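Local coordinates for HhaI Restriction Endonuclease (Haemophilus parahaemolyticus, PDB 6UKF), which recognises the DNA sequence GCGC and, as a type II restriction endonuclease, probably cleaves both strands in a metal-dependent hydrolysis, at residues G55-I60 with Q83-F88; P61-Y66 with Y96-T101. All coordinates share one frame; numbering follows the deposited sequence.

Contact 1: residues G55-I60 with Q83-F88; sequences GQFVLI and QKIMQF. With nucleotides of chain B.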
loop_
_atom_site.group_PDB
_atom_site.type_symbol
_atom_site.label_atom_id
_atom_site.label_comp_id
_atom_site.label_asym_id
_atom_site.label_seq_id
_atom_site.Cartn_x
_atom_site.Cartn_y
_atom_site.Cartn_z
ATOM N N GLY A 55 -0.106 -2.939 5.291
ATOM C CA GLY A 55 -0.758 -4.202 5.015
ATOM C C GLY A 55 -2.261 -4.142 5.263
ATOM O O GLY A 55 -2.774 -3.268 5.965
ATOM N N GLN A 56 -2.969 -5.105 4.671
ATOM C CA GLN A 56 -4.424 -5.127 4.746
ATOM C C GLN A 56 -4.949 -6.515 4.404
ATOM O O GLN A 56 -4.227 -7.365 3.882
ATOM C CB GLN A 56 -5.032 -4.119 3.768
ATOM C CG GLN A 56 -4.735 -4.437 2.305
ATOM C CD GLN A 56 -5.695 -3.751 1.372
ATOM O OE1 GLN A 56 -5.607 -2.545 1.158
ATOM N NE2 GLN A 56 -6.640 -4.511 0.829
ATOM N N PHE A 57 -6.237 -6.719 4.687
ATOM C CA PHE A 57 -6.988 -7.847 4.149
ATOM C C PHE A 57 -8.470 -7.481 4.126
ATOM O O PHE A 57 -8.964 -6.813 5.036
ATOM C CB PHE A 57 -6.750 -9.158 4.918
ATOM C CG PHE A 57 -6.934 -9.062 6.410
ATOM C CD1 PHE A 57 -8.167 -9.317 6.993
ATOM C CD2 PHE A 57 -5.861 -8.760 7.233
ATOM C CE1 PHE A 57 -8.328 -9.251 8.367
ATOM C CE2 PHE A 57 -6.018 -8.691 8.607
ATOM C CZ PHE A 57 -7.249 -8.939 9.174
ATOM N N VAL A 58 -9.168 -7.915 3.076
ATOM C CA VAL A 58 -10.589 -7.618 2.929
ATOM C C VAL A 58 -11.410 -8.593 3.760
ATOM O O VAL A 58 -11.160 -9.806 3.760
ATOM C CB VAL A 58 -10.995 -7.658 1.444
ATOM C CG1 VAL A 58 -12.505 -7.549 1.296
ATOM C CG2 VAL A 58 -10.302 -6.540 0.681
ATOM N N LEU A 59 -12.398 -8.062 4.477
ATOM C CA LEU A 59 -13.382 -8.865 5.186
ATOM C C LEU A 59 -14.767 -8.514 4.667
ATOM O O LEU A 59 -15.082 -7.336 4.464
ATOM C CB LEU A 59 -13.348 -8.600 6.691
ATOM C CG LEU A 59 -12.083 -9.011 7.443
ATOM C CD1 LEU A 59 -12.262 -8.722 8.925
ATOM C CD2 LEU A 59 -11.736 -10.471 7.219
ATOM N N ILE A 60 -15.591 -9.532 4.464
ATOM C CA ILE A 60 -16.944 -9.373 3.943
ATOM C C ILE A 60 -17.918 -9.601 5.095
ATOM O O ILE A 60 -17.884 -10.670 5.719
ATOM C CB ILE A 60 -17.217 -10.350 2.787
ATOM C CG1 ILE A 60 -16.193 -10.155 1.662
ATOM C CG2 ILE A 60 -18.638 -10.171 2.279
ATOM C CD1 ILE A 60 -16.164 -8.765 1.067
ATOM N N GLN A 83 -6.955 -14.244 12.609
ATOM C CA GLN A 83 -8.090 -14.887 13.262
ATOM C C GLN A 83 -8.522 -14.125 14.506
ATOM O O GLN A 83 -9.722 -13.986 14.770
ATOM C CB GLN A 83 -7.743 -16.344 13.585
ATOM C CG GLN A 83 -7.962 -17.271 12.401
ATOM C CD GLN A 83 -7.156 -18.551 12.473
ATOM O OE1 GLN A 83 -6.379 -18.768 13.402
ATOM N NE2 GLN A 83 -7.336 -19.411 11.479
ATOM N N LYS A 84 -7.562 -13.620 15.286
ATOM C CA LYS A 84 -7.919 -12.832 16.462
ATOM C C LYS A 84 -8.691 -11.580 16.066
ATOM O O LYS A 84 -9.674 -11.212 16.722
ATOM C CB LYS A 84 -6.666 -12.446 17.246
ATOM C CG LYS A 84 -5.916 -13.611 17.874
ATOM C CD LYS A 84 -4.649 -13.128 18.563
ATOM C CE LYS A 84 -3.695 -14.273 18.859
ATOM N NZ LYS A 84 -4.341 -15.378 19.618
ATOM N N ILE A 85 -8.261 -10.914 14.994
ATOM C CA ILE A 85 -8.949 -9.712 14.533
ATOM C C ILE A 85 -10.357 -10.056 14.066
ATOM O O ILE A 85 -11.334 -9.392 14.435
ATOM C CB ILE A 85 -8.132 -9.025 13.423
ATOM C CG1 ILE A 85 -6.801 -8.517 13.984
ATOM C CG2 ILE A 85 -8.934 -7.892 12.796
ATOM C CD1 ILE A 85 -5.808 -8.111 12.918
ATOM N N MET A 86 -10.478 -11.092 13.233
ATOM C CA MET A 86 -11.791 -11.499 12.745
ATOM C C MET A 86 -12.701 -11.903 13.893
ATOM O O MET A 86 -13.892 -11.569 13.899
ATOM C CB MET A 86 -11.640 -12.666 11.774
ATOM C CG MET A 86 -10.997 -12.288 10.462
ATOM S SD MET A 86 -10.703 -13.708 9.397
ATOM C CE MET A 86 -12.361 -14.360 9.198
ATOM N N GLN A 87 -12.163 -12.636 14.866
ATOM C CA GLN A 87 -12.966 -13.055 16.007
ATOM C C GLN A 87 -13.473 -11.848 16.782
ATOM O O GLN A 87 -14.653 -11.775 17.141
ATOM C CB GLN A 87 -12.134 -13.967 16.904
ATOM C CG GLN A 87 -12.789 -14.319 18.221
ATOM C CD GLN A 87 -11.960 -15.289 19.025
ATOM O OE1 GLN A 87 -11.392 -16.237 18.483
ATOM N NE2 GLN A 87 -11.879 -15.052 20.325
ATOM N N PHE A 88 -12.594 -10.879 17.045
ATOM C CA PHE A 88 -13.025 -9.694 17.773
ATOM C C PHE A 88 -14.123 -8.959 17.015
ATOM O O PHE A 88 -15.144 -8.570 17.593
ATOM C CB PHE A 88 -11.849 -8.756 18.031
ATOM C CG PHE A 88 -12.254 -7.492 18.720
ATOM C CD1 PHE A 88 -12.637 -6.380 17.990
ATOM C CD2 PHE A 88 -12.297 -7.427 20.102
ATOM C CE1 PHE A 88 -13.037 -5.224 18.624
ATOM C CE2 PHE A 88 -12.694 -6.272 20.742
ATOM C CZ PHE A 88 -13.062 -5.167 20.001
ATOM P P DC B 7 -5.709 -8.116 0.022
ATOM O OP1 DC B 7 -5.113 -9.386 0.501
ATOM O OP2 DC B 7 -6.618 -7.339 0.885
ATOM O "O5'" DC B 7 -4.513 -7.161 -0.433
ATOM C "C5'" DC B 7 -3.477 -7.713 -1.227
ATOM C "C4'" DC B 7 -2.460 -6.662 -1.612
ATOM O "O4'" DC B 7 -3.042 -5.759 -2.587
ATOM C "C3'" DC B 7 -1.960 -5.784 -0.456
ATOM O "O3'" DC B 7 -0.538 -5.706 -0.516
ATOM C "C2'" DC B 7 -2.636 -4.443 -0.696
ATOM C "C1'" DC B 7 -2.767 -4.431 -2.219
ATOM N N1 DC B 7 -3.847 -3.555 -2.720
ATOM C C2 DC B 7 -3.569 -2.619 -3.722
ATOM O O2 DC B 7 -2.423 -2.554 -4.193
ATOM N N3 DC B 7 -4.569 -1.810 -4.151
ATOM C C4 DC B 7 -5.790 -1.915 -3.618
ATOM N N4 DC B 7 -6.744 -1.095 -4.068
ATOM C C5 DC B 7 -6.087 -2.864 -2.601
ATOM C C6 DC B 7 -5.096 -3.655 -2.189
ATOM P P DG B 6 -11.989 -8.097 -2.745
ATOM O OP1 DG B 6 -12.359 -9.302 -1.974
ATOM O OP2 DG B 6 -12.605 -6.793 -2.411
ATOM O "O5'" DG B 6 -10.408 -7.930 -2.694
ATOM C "C5'" DG B 6 -9.586 -9.016 -3.074
ATOM C "C4'" DG B 6 -8.130 -8.620 -3.029
ATOM O "O4'" DG B 6 -7.853 -7.669 -4.093
ATOM C "C3'" DG B 6 -7.672 -7.945 -1.732
ATOM O "O3'" DG B 6 -6.418 -8.490 -1.365
ATOM C "C2'" DG B 6 -7.604 -6.465 -2.094
ATOM C "C1'" DG B 6 -7.197 -6.527 -3.557
ATOM N N9 DG B 6 -7.571 -5.376 -4.364
ATOM C C8 DG B 6 -8.773 -4.713 -4.375
ATOM N N7 DG B 6 -8.812 -3.727 -5.231
ATOM C C5 DG B 6 -7.555 -3.745 -5.832
ATOM C C6 DG B 6 -7.003 -2.911 -6.838
ATOM O O6 DG B 6 -7.533 -1.959 -7.424
ATOM N N1 DG B 6 -5.696 -3.276 -7.151
ATOM C C2 DG B 6 -5.011 -4.314 -6.571
ATOM N N2 DG B 6 -3.757 -4.516 -7.000
ATOM N N3 DG B 6 -5.514 -5.100 -5.632
ATOM C C4 DG B 6 -6.786 -4.758 -5.313
#

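Contact 2: residues P61-Y66 with Y96-T101; sequences PNRAEY and YANLST. With EDO (1,2-ethanediol), chain V; nucleotides of chain C.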
loop_
_atom_site.group_PDB
_atom_site.type_symbol
_atom_site.label_atom_id
_atom_site.label_comp_id
_atom_site.label_asym_id
_atom_site.label_seq_id
_atom_site.Cartn_x
_atom_site.Cartn_y
_atom_site.Cartn_z
ATOM N N PRO A 61 -18.788 -8.643 5.419
ATOM C CA PRO A 61 -19.767 -8.881 6.488
ATOM C C PRO A 61 -20.796 -9.916 6.056
ATOM O O PRO A 61 -21.366 -9.831 4.966
ATOM C CB PRO A 61 -20.409 -7.505 6.707
ATOM C CG PRO A 61 -20.194 -6.771 5.432
ATOM C CD PRO A 61 -18.908 -7.287 4.849
ATOM N N ASN A 62 -21.016 -10.906 6.912
ATOM C CA ASN A 62 -22.063 -11.903 6.721
ATOM C C ASN A 62 -23.167 -11.564 7.718
ATOM O O ASN A 62 -23.075 -11.902 8.901
ATOM C CB ASN A 62 -21.522 -13.314 6.924
ATOM C CG ASN A 62 -22.553 -14.385 6.605
ATOM O OD1 ASN A 62 -23.751 -14.192 6.818
ATOM N ND2 ASN A 62 -22.092 -15.517 6.086
ATOM N N ARG A 63 -24.204 -10.883 7.234
ATOM C CA ARG A 63 -25.260 -10.376 8.099
ATOM C C ARG A 63 -26.239 -11.457 8.528
ATOM O O ARG A 63 -27.012 -11.235 9.468
ATOM C CB ARG A 63 -25.986 -9.229 7.392
ATOM C CG ARG A 63 -25.031 -8.116 6.989
ATOM C CD ARG A 63 -25.689 -7.004 6.196
ATOM N NE ARG A 63 -24.669 -6.132 5.615
ATOM C CZ ARG A 63 -24.049 -5.158 6.273
ATOM N NH1 ARG A 63 -24.344 -4.910 7.543
ATOM N NH2 ARG A 63 -23.129 -4.427 5.658
ATOM N N ALA A 64 -26.221 -12.617 7.872
ATOM C CA ALA A 64 -27.046 -13.734 8.314
ATOM C C ALA A 64 -26.393 -14.498 9.458
ATOM O O ALA A 64 -27.091 -14.989 10.352
ATOM C CB ALA A 64 -27.319 -14.683 7.148
ATOM N N GLU A 65 -25.065 -14.612 9.448
ATOM C CA GLU A 65 -24.325 -15.320 10.484
ATOM C C GLU A 65 -23.687 -14.382 11.501
ATOM O O GLU A 65 -23.103 -14.856 12.478
ATOM C CB GLU A 65 -23.246 -16.205 9.851
ATOM C CG GLU A 65 -23.781 -17.242 8.878
ATOM C CD GLU A 65 -24.705 -18.244 9.543
ATOM O OE1 GLU A 65 -25.547 -18.764 8.891
ATOM O OE2 GLU A 65 -24.538 -18.501 10.833
ATOM N N TYR A 66 -23.783 -13.070 11.298
ATOM C CA TYR A 66 -23.236 -12.091 12.236
ATOM C C TYR A 66 -21.744 -12.316 12.469
ATOM O O TYR A 66 -21.255 -12.315 13.600
ATOM C CB TYR A 66 -24.022 -12.098 13.546
ATOM C CG TYR A 66 -25.499 -11.923 13.322
ATOM C CD1 TYR A 66 -26.346 -13.022 13.266
ATOM C CD2 TYR A 66 -26.045 -10.662 13.140
ATOM C CE1 TYR A 66 -27.700 -12.868 13.054
ATOM C CE2 TYR A 66 -27.395 -10.497 12.927
ATOM C CZ TYR A 66 -28.219 -11.604 12.884
ATOM O OH TYR A 66 -29.568 -11.439 12.669
ATOM N N TYR A 96 -19.219 -3.253 13.660
ATOM C CA TYR A 96 -18.386 -3.181 12.470
ATOM C C TYR A 96 -19.138 -3.437 11.173
ATOM O O TYR A 96 -18.566 -3.227 10.099
ATOM C CB TYR A 96 -17.207 -4.158 12.592
ATOM C CG TYR A 96 -16.222 -3.725 13.651
ATOM C CD1 TYR A 96 -15.252 -2.776 13.366
ATOM C CD2 TYR A 96 -16.278 -4.239 14.938
ATOM C CE1 TYR A 96 -14.358 -2.359 14.327
ATOM C CE2 TYR A 96 -15.386 -3.830 15.907
ATOM C CZ TYR A 96 -14.428 -2.890 15.596
ATOM O OH TYR A 96 -13.543 -2.477 16.560
ATOM N N ALA A 97 -20.404 -3.846 11.239
ATOM C CA ALA A 97 -21.114 -4.263 10.037
ATOM C C ALA A 97 -21.578 -3.098 9.173
ATOM O O ALA A 97 -21.793 -3.290 7.971
ATOM C CB ALA A 97 -22.308 -5.141 10.410
ATOM N N ASN A 98 -21.749 -1.906 9.740
ATOM C CA ASN A 98 -22.077 -0.719 8.948
ATOM C C ASN A 98 -20.764 -0.132 8.444
ATOM O O ASN A 98 -20.083 0.608 9.157
ATOM C CB ASN A 98 -22.878 0.288 9.765
ATOM C CG ASN A 98 -24.335 -0.119 9.930
ATOM O OD1 ASN A 98 -24.824 -1.016 9.245
ATOM N ND2 ASN A 98 -25.036 0.553 10.836
ATOM N N LEU A 99 -20.407 -0.472 7.208
ATOM C CA LEU A 99 -19.126 -0.071 6.646
ATOM C C LEU A 99 -19.077 1.439 6.447
ATOM O O LEU A 99 -20.091 2.085 6.170
ATOM C CB LEU A 99 -18.909 -0.771 5.305
ATOM C CG LEU A 99 -19.114 -2.288 5.299
ATOM C CD1 LEU A 99 -18.754 -2.877 3.944
ATOM C CD2 LEU A 99 -18.310 -2.964 6.403
ATOM N N SER A 100 -17.878 2.004 6.584
ATOM C CA SER A 100 -17.707 3.442 6.435
ATOM C C SER A 100 -16.334 3.743 5.854
ATOM O O SER A 100 -15.389 2.964 6.004
ATOM C CB SER A 100 -17.861 4.176 7.772
ATOM O OG SER A 100 -16.734 3.966 8.606
ATOM N N THR A 101 -16.241 4.890 5.179
ATOM C CA THR A 101 -14.955 5.358 4.679
ATOM C C THR A 101 -14.121 5.968 5.796
ATOM O O THR A 101 -12.890 6.000 5.704
ATOM C CB THR A 101 -15.158 6.402 3.579
ATOM O OG1 THR A 101 -16.077 7.406 4.028
ATOM C CG2 THR A 101 -15.683 5.748 2.310
HETATM C C1 EDO V . -17.115 8.855 0.572
HETATM O O1 EDO V . -17.845 8.581 1.773
HETATM C C2 EDO V . -16.000 9.856 0.858
HETATM O O2 EDO V . -16.515 10.957 1.617
ATOM P P DT C 4 -14.408 10.615 4.701
ATOM O OP1 DT C 4 -15.421 11.456 4.023
ATOM O OP2 DT C 4 -14.832 9.463 5.526
ATOM O "O5'" DT C 4 -13.385 10.104 3.600
ATOM C "C5'" DT C 4 -12.786 11.047 2.742
ATOM C "C4'" DT C 4 -11.772 10.383 1.849
ATOM O "O4'" DT C 4 -10.601 10.070 2.602
ATOM C "C3'" DT C 4 -12.227 9.065 1.223
ATOM O "O3'" DT C 4 -12.700 9.356 -0.103
ATOM C "C2'" DT C 4 -10.992 8.151 1.277
ATOM C "C1'" DT C 4 -9.929 9.001 1.977
ATOM N N1 DT C 4 -9.141 8.332 3.045
ATOM C C2 DT C 4 -7.788 8.167 2.875
ATOM O O2 DT C 4 -7.195 8.498 1.864
ATOM N N3 DT C 4 -7.148 7.574 3.928
ATOM C C4 DT C 4 -7.710 7.159 5.120
ATOM O O4 DT C 4 -7.049 6.638 6.010
ATOM C C5 DT C 4 -9.129 7.384 5.244
ATOM C C7 DT C 4 -9.845 6.978 6.490
ATOM C C6 DT C 4 -9.768 7.966 4.220
HETATM O O HOH W 1 -22.570 -1.179 5.252
#

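Contact 1: residues G55-I60 with Q83-F88
Phosphate oxygen OP2 of DC7 in chain B takes a nearly straight hydrogen bond from Gln56 NE2, 2.8 Å long with an N-H...O angle of 163°. The strand backbone closes in on the same oxygen, Phe57 CA standing 3.3 Å from it. Beyond CG the Gln56 chain runs out extended, which brings the amide close to C6 and C5 of the cytosine, tilted out of the base plane, with OE1 3.6 Å from C6. The other end of the amide is also engaged, OE1 being hydrogen-bonded to Lys157 NZ, so the group is fixed at both ends. Val58 adds apolar cover next to the DG6 phosphate of chain B. Residues alternate along the strand: Gln56 and Val58 meet the DNA backbone, while Phe57 and Leu59 turn their side chains toward residues 83-88. CG of Phe57 lies between the backbone N and the carbonyl carbon (chi1 51°), and the ring presents its far edge, CZ, to Ile85 CD1 at 4.1 Å. Ile85 CG2 meets this same corner. Leu59 CD2 lies in the plane of the Phe57 ring, at its edge, and reaches Met86 CG at 3.8 Å; the sulfur SD is 4.0 Å from that methyl. The interface is thus purely apolar and modest, two side-chain pairs wide. Tyr70 and Trp116 meet the Phe57 ring with inclined planes. Strand 51-62 runs between strands 67-70 and 228-236 of an antiparallel sheet, and helix 80-91 packs on the side away from the DNA, with Ile85 also touching Phe232 and the Val112 and Phe113 side chains of helix 110-123.

Contact 2: residues P61-Y66 with Y96-T101
Ala97 O is the tight point of this contact: both terminal nitrogens of Arg63 converge on it, NH2 at 2.9 Å and, through a weak hydrogen bond, NH1 at 3.1 Å. The oxygen sits at the guanidinium edge near its plane, and the bent N-H...O angles, 141° at NH2 and 135° at NH1, are the price of two donors sharing one acceptor. The Arg63 chain stays extended from CG to NE and then turns (chi4 -81°), which brings the group over Pro61, whose CB stands 4.2 Å above one face. Ala97 CB packs 3.5 Å from NH1. Arg63 belongs to the beta-hairpin turn joining strand 51-62 to strand 67-70. An Asx motif shapes that turn: Asn62 OD1 accepts from Glu65 N at 3.0 Å, the donor lying well above the carbonyl plane, and more weakly from Ala64 N. The arginine is therefore launched from a tied turn, although the side chain itself is exposed to solvent. Pro61 CG and Leu99 CD2 make a long apolar contact of 4.4 Å, backed by Tyr154 of strand 148-156, which both side chains touch. The solvent side is looser: exposed Asn98 sets OD1 oblique to the guanidinium without bonding to it, and a water links the arginine to the loop, accepting from Leu99 N at 3.0 Å and weakly from Arg63 NH2. Farther along the loop, beyond reach of residues 61-66, Thr101 turns to the DNA; its OG1 donates to phosphate oxygen OP2 of DT4 in chain C and accepts from an ethanediol molecule, probably carried over from the crystallisation liquor.

Strand 51-62 serves both contacts: its middle carries contact 1, and its end, running into the hairpin turn, carries contact 2. Their centres lie 12 Å apart. Contact 1 is largely buried, a strand-to-helix packing built from apolar side chains, whereas contact 2 lies at the surface, joins a turn to an irregular loop and relies on a charged side chain, a backbone carbonyl and a water, with one loose apolar pair. They also touch directly, Phe88 CE1 of the helix packing 3.5 Å from Tyr96 OH. Both lie next to the DNA, contact 1 by a strand residue and contact 2 by the far end of its loop.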